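Local coordinates for 3,4-dihydroxy-2-butanone 4-phosphate synthase (Candida albicans, PDB 1TKS), which catalyses the conversion of D-ribulose 5-phosphate to formate and 3,4-dihydroxy-2-butanone 4-phosphate, a step of riboflavin biosynthesis, at residues Leu139-Leu152 with Ile192-Lys204. Numbering follows the deposited sequence.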
# COMPACT_ATOMS: atom_id res chain seq x y z
N LEU B 139 -18.29 -5.97 15.39
CA LEU B 139 -18.33 -7.41 15.17
C LEU B 139 -19.68 -8.10 15.37
O LEU B 139 -19.86 -9.23 14.94
CB LEU B 139 -17.29 -8.11 16.04
CG LEU B 139 -15.84 -7.82 15.63
CD1 LEU B 139 -14.90 -8.49 16.61
CD2 LEU B 139 -15.59 -8.32 14.21
N LYS B 140 -20.61 -7.43 16.03
CA LYS B 140 -21.92 -8.03 16.24
C LYS B 140 -22.78 -7.78 15.01
O LYS B 140 -23.85 -8.36 14.87
CB LYS B 140 -22.60 -7.45 17.48
CG LYS B 140 -21.97 -7.92 18.78
CD LYS B 140 -22.90 -7.70 19.97
CE LYS B 140 -23.04 -6.23 20.33
NZ LYS B 140 -21.79 -5.66 20.91
N LYS B 141 -22.28 -6.93 14.11
CA LYS B 141 -23.01 -6.60 12.88
C LYS B 141 -22.30 -7.14 11.64
O LYS B 141 -22.96 -7.59 10.70
CB LYS B 141 -23.16 -5.08 12.77
CG LYS B 141 -24.09 -4.63 11.65
CD LYS B 141 -25.52 -5.08 11.93
CE LYS B 141 -26.47 -4.59 10.85
NZ LYS B 141 -27.87 -5.06 11.09
N ARG B 142 -20.97 -7.07 11.64
CA ARG B 142 -20.16 -7.54 10.52
C ARG B 142 -18.83 -8.06 11.05
O ARG B 142 -18.11 -7.33 11.73
CB ARG B 142 -19.92 -6.39 9.54
CG ARG B 142 -19.07 -6.76 8.32
CD ARG B 142 -18.97 -5.59 7.35
NE ARG B 142 -18.24 -5.93 6.13
CZ ARG B 142 -16.92 -5.94 6.00
NH1 ARG B 142 -16.37 -6.28 4.85
NH2 ARG B 142 -16.15 -5.60 7.02
N ARG B 143 -18.51 -9.31 10.74
CA ARG B 143 -17.26 -9.90 11.23
C ARG B 143 -16.03 -9.59 10.38
O ARG B 143 -15.22 -10.47 10.11
CB ARG B 143 -17.40 -11.42 11.37
CG ARG B 143 -18.42 -11.84 12.42
CD ARG B 143 -18.17 -13.27 12.86
NE ARG B 143 -19.22 -13.76 13.74
CZ ARG B 143 -19.12 -14.88 14.44
NH1 ARG B 143 -20.13 -15.27 15.22
NH2 ARG B 143 -18.02 -15.61 14.38
N GLY B 144 -15.90 -8.33 9.97
CA GLY B 144 -14.75 -7.95 9.16
C GLY B 144 -13.56 -7.56 10.01
O GLY B 144 -13.71 -7.27 11.20
N HIS B 145 -12.37 -7.55 9.41
CA HIS B 145 -11.19 -7.17 10.18
C HIS B 145 -11.26 -5.68 10.52
O HIS B 145 -10.63 -5.24 11.48
CB HIS B 145 -9.92 -7.49 9.40
CG HIS B 145 -9.70 -8.96 9.20
ND1 HIS B 145 -8.49 -9.48 8.79
CD2 HIS B 145 -10.53 -10.02 9.37
CE1 HIS B 145 -8.59 -10.80 8.71
NE2 HIS B 145 -9.82 -11.15 9.06
N THR B 146 -12.02 -4.93 9.74
CA THR B 146 -12.19 -3.50 9.99
C THR B 146 -12.93 -3.36 11.31
O THR B 146 -12.50 -2.62 12.21
CB THR B 146 -13.01 -2.82 8.88
OG1 THR B 146 -12.28 -2.89 7.65
CG2 THR B 146 -13.27 -1.36 9.22
N GLU B 147 -14.05 -4.07 11.43
CA GLU B 147 -14.83 -4.03 12.66
C GLU B 147 -14.01 -4.58 13.82
O GLU B 147 -14.10 -4.08 14.94
CB GLU B 147 -16.11 -4.86 12.51
CG GLU B 147 -17.22 -4.21 11.68
CD GLU B 147 -16.85 -4.07 10.21
OE1 GLU B 147 -16.22 -5.01 9.66
OE2 GLU B 147 -17.22 -3.05 9.60
N ALA B 148 -13.20 -5.60 13.56
CA ALA B 148 -12.38 -6.19 14.61
C ALA B 148 -11.41 -5.17 15.20
O ALA B 148 -11.26 -5.07 16.42
CB ALA B 148 -11.62 -7.39 14.08
N ALA B 149 -10.76 -4.40 14.33
CA ALA B 149 -9.80 -3.39 14.79
C ALA B 149 -10.47 -2.35 15.69
O ALA B 149 -9.97 -2.05 16.77
CB ALA B 149 -9.15 -2.69 13.58
N VAL B 150 -11.60 -1.81 15.26
CA VAL B 150 -12.30 -0.82 16.07
C VAL B 150 -12.84 -1.46 17.35
O VAL B 150 -12.90 -0.81 18.39
CB VAL B 150 -13.44 -0.15 15.26
CG1 VAL B 150 -14.18 0.87 16.13
CG2 VAL B 150 -12.86 0.53 14.02
N GLN B 151 -13.22 -2.73 17.27
CA GLN B 151 -13.73 -3.44 18.44
C GLN B 151 -12.62 -3.62 19.48
O GLN B 151 -12.85 -3.44 20.67
CB GLN B 151 -14.26 -4.82 18.03
CG GLN B 151 -15.07 -5.53 19.11
CD GLN B 151 -16.55 -5.21 19.03
OE1 GLN B 151 -17.09 -4.46 19.84
NE2 GLN B 151 -17.20 -5.78 18.03
N LEU B 152 -11.43 -3.98 19.02
CA LEU B 152 -10.30 -4.17 19.92
C LEU B 152 -9.97 -2.86 20.62
O LEU B 152 -9.80 -2.83 21.84
CB LEU B 152 -9.07 -4.68 19.15
CG LEU B 152 -9.13 -6.16 18.78
CD1 LEU B 152 -8.08 -6.49 17.73
CD2 LEU B 152 -8.92 -7.00 20.04
N ILE B 192 -1.66 -14.08 19.19
CA ILE B 192 -2.59 -14.36 18.10
C ILE B 192 -4.00 -14.62 18.62
O ILE B 192 -4.17 -15.31 19.62
CB ILE B 192 -2.13 -15.60 17.31
CG1 ILE B 192 -0.67 -15.44 16.89
CG2 ILE B 192 -3.03 -15.82 16.09
CD1 ILE B 192 -0.07 -16.69 16.29
N ILE B 193 -4.99 -14.06 17.95
CA ILE B 193 -6.39 -14.26 18.32
C ILE B 193 -7.20 -14.44 17.04
O ILE B 193 -6.67 -14.29 15.94
CB ILE B 193 -6.99 -13.04 19.08
CG1 ILE B 193 -6.88 -11.78 18.21
CG2 ILE B 193 -6.28 -12.83 20.41
CD1 ILE B 193 -7.76 -10.63 18.69
N ASN B 194 -8.47 -14.79 17.18
CA ASN B 194 -9.33 -14.90 16.01
C ASN B 194 -10.65 -14.21 16.30
O ASN B 194 -11.04 -14.06 17.46
CB ASN B 194 -9.49 -16.37 15.55
CG ASN B 194 -10.22 -17.24 16.55
OD1 ASN B 194 -11.44 -17.18 16.67
ND2 ASN B 194 -9.48 -18.08 17.26
N ILE B 195 -11.33 -13.75 15.25
CA ILE B 195 -12.58 -13.03 15.40
C ILE B 195 -13.69 -13.83 16.05
O ILE B 195 -14.46 -13.29 16.84
CB ILE B 195 -13.06 -12.49 14.04
CG1 ILE B 195 -12.04 -11.48 13.52
CG2 ILE B 195 -14.44 -11.84 14.19
CD1 ILE B 195 -12.32 -10.96 12.12
N ASN B 196 -13.79 -15.11 15.71
CA ASN B 196 -14.81 -15.96 16.30
C ASN B 196 -14.62 -15.94 17.81
O ASN B 196 -15.58 -15.83 18.58
CB ASN B 196 -14.67 -17.39 15.78
CG ASN B 196 -15.79 -17.77 14.84
OD1 ASN B 196 -15.91 -17.23 13.74
ND2 ASN B 196 -16.62 -18.71 15.27
N GLN B 197 -13.37 -16.05 18.21
CA GLN B 197 -12.99 -16.05 19.62
C GLN B 197 -13.40 -14.73 20.27
O GLN B 197 -13.87 -14.71 21.40
CB GLN B 197 -11.47 -16.25 19.72
CG GLN B 197 -10.94 -16.45 21.11
CD GLN B 197 -9.44 -16.26 21.19
OE1 GLN B 197 -8.82 -16.55 22.21
NE2 GLN B 197 -8.85 -15.74 20.11
N LEU B 198 -13.22 -13.64 19.54
CA LEU B 198 -13.56 -12.31 20.04
C LEU B 198 -15.07 -12.09 20.12
O LEU B 198 -15.57 -11.48 21.07
CB LEU B 198 -12.91 -11.25 19.15
CG LEU B 198 -12.99 -9.80 19.62
CD1 LEU B 198 -12.42 -9.69 21.03
CD2 LEU B 198 -12.21 -8.90 18.66
N VAL B 199 -15.80 -12.59 19.13
CA VAL B 199 -17.26 -12.45 19.12
C VAL B 199 -17.86 -13.20 20.30
O VAL B 199 -18.80 -12.72 20.94
CB VAL B 199 -17.87 -13.00 17.80
CG1 VAL B 199 -19.40 -13.05 17.92
CG2 VAL B 199 -17.47 -12.10 16.64
N GLU B 200 -17.32 -14.38 20.60
CA GLU B 200 -17.82 -15.16 21.72
C GLU B 200 -17.62 -14.37 23.01
O GLU B 200 -18.50 -14.35 23.88
CB GLU B 200 -17.08 -16.49 21.82
CG GLU B 200 -17.48 -17.50 20.74
CD GLU B 200 -16.73 -18.81 20.87
OE1 GLU B 200 -16.59 -19.30 22.01
OE2 GLU B 200 -16.30 -19.36 19.84
N TYR B 201 -16.48 -13.69 23.12
CA TYR B 201 -16.17 -12.90 24.31
C TYR B 201 -17.17 -11.77 24.55
O TYR B 201 -17.74 -11.66 25.63
CB TYR B 201 -14.77 -12.30 24.20
CG TYR B 201 -14.36 -11.53 25.43
CD1 TYR B 201 -13.92 -12.18 26.57
CD2 TYR B 201 -14.44 -10.13 25.46
CE1 TYR B 201 -13.59 -11.48 27.73
CE2 TYR B 201 -14.11 -9.41 26.60
CZ TYR B 201 -13.68 -10.09 27.73
OH TYR B 201 -13.36 -9.39 28.87
N ILE B 202 -17.36 -10.93 23.53
CA ILE B 202 -18.27 -9.79 23.64
C ILE B 202 -19.74 -10.19 23.73
O ILE B 202 -20.58 -9.39 24.15
CB ILE B 202 -18.13 -8.84 22.43
CG1 ILE B 202 -18.53 -9.58 21.14
CG2 ILE B 202 -16.71 -8.31 22.33
CD1 ILE B 202 -18.53 -8.70 19.91
N SER B 203 -20.05 -11.41 23.33
CA SER B 203 -21.42 -11.91 23.37
C SER B 203 -21.70 -12.61 24.69
O SER B 203 -22.83 -12.59 25.18
CB SER B 203 -21.65 -12.87 22.21
OG SER B 203 -21.36 -12.24 20.97
N LYS B 204 -20.67 -13.22 25.27
CA LYS B 204 -20.80 -13.93 26.53
C LYS B 204 -19.49 -14.63 26.87
O LYS B 204 -18.85 -14.24 27.88
O HOH W 1 -22.33 -6.48 23.48
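Ile195, in the first turn of the C-terminal helix 195-203, packs between Leu139, Arg143 and the first turn of helix 145-152. Its chi1 of -63° sets CG1 beside the backbone N and CG2 anti to it, which sends the two branches to different partners. CG2 rests on Leu139, 3.7 Å from CD2 of that residue, and on CB of Arg143. The other branch runs past Ala148, CG1 lying 4.1 Å from Ala148 CB, and ends in CD1, which touches the carbonyl oxygen of Arg143 and comes to 3.4 Å from His145 CD2. This methyl meets the imidazole obliquely, while the ring nitrogens are hydrogen-bonded elsewhere, ND1 to Asp34 and NE2 to Asp25.

Further along helix 195-203, Leu198 is crossed at about a right angle by Leu139 of the 3-10 turn 139-140; Leu139 CD1 and Leu198 CD2, 3.4 Å apart, are closer than two methyls normally sit. The side chains of Leu152 and Ile193 meet tip to tip, and Ile202 CD1 lies 3.7 Å from Lys140 CG. On the solvent-facing side, Arg143 stretches out over Val199, whose CG2 sits 3.8 Å above the guanidinium plane, off-centre. Asn196 stands at the edge of that group, its amide turned 63° from the guanidinium plane. Arg143 NH2 and Asn196 OD1 are 2.7 Å apart, but the angle is too poor for a hydrogen bond.

The axes of segments 145-152 and 195-203 pass 11.3 Å apart at 49°, and Leu139 and Arg143, from ahead of helix 145-152, supply much of the contact. Arg143 and His145 belong to the Arg142-Thr146 run, which probably binds D-ribulose 5-phosphate, as in the DHBP synthase family, with His145 probably also a magnesium ligand.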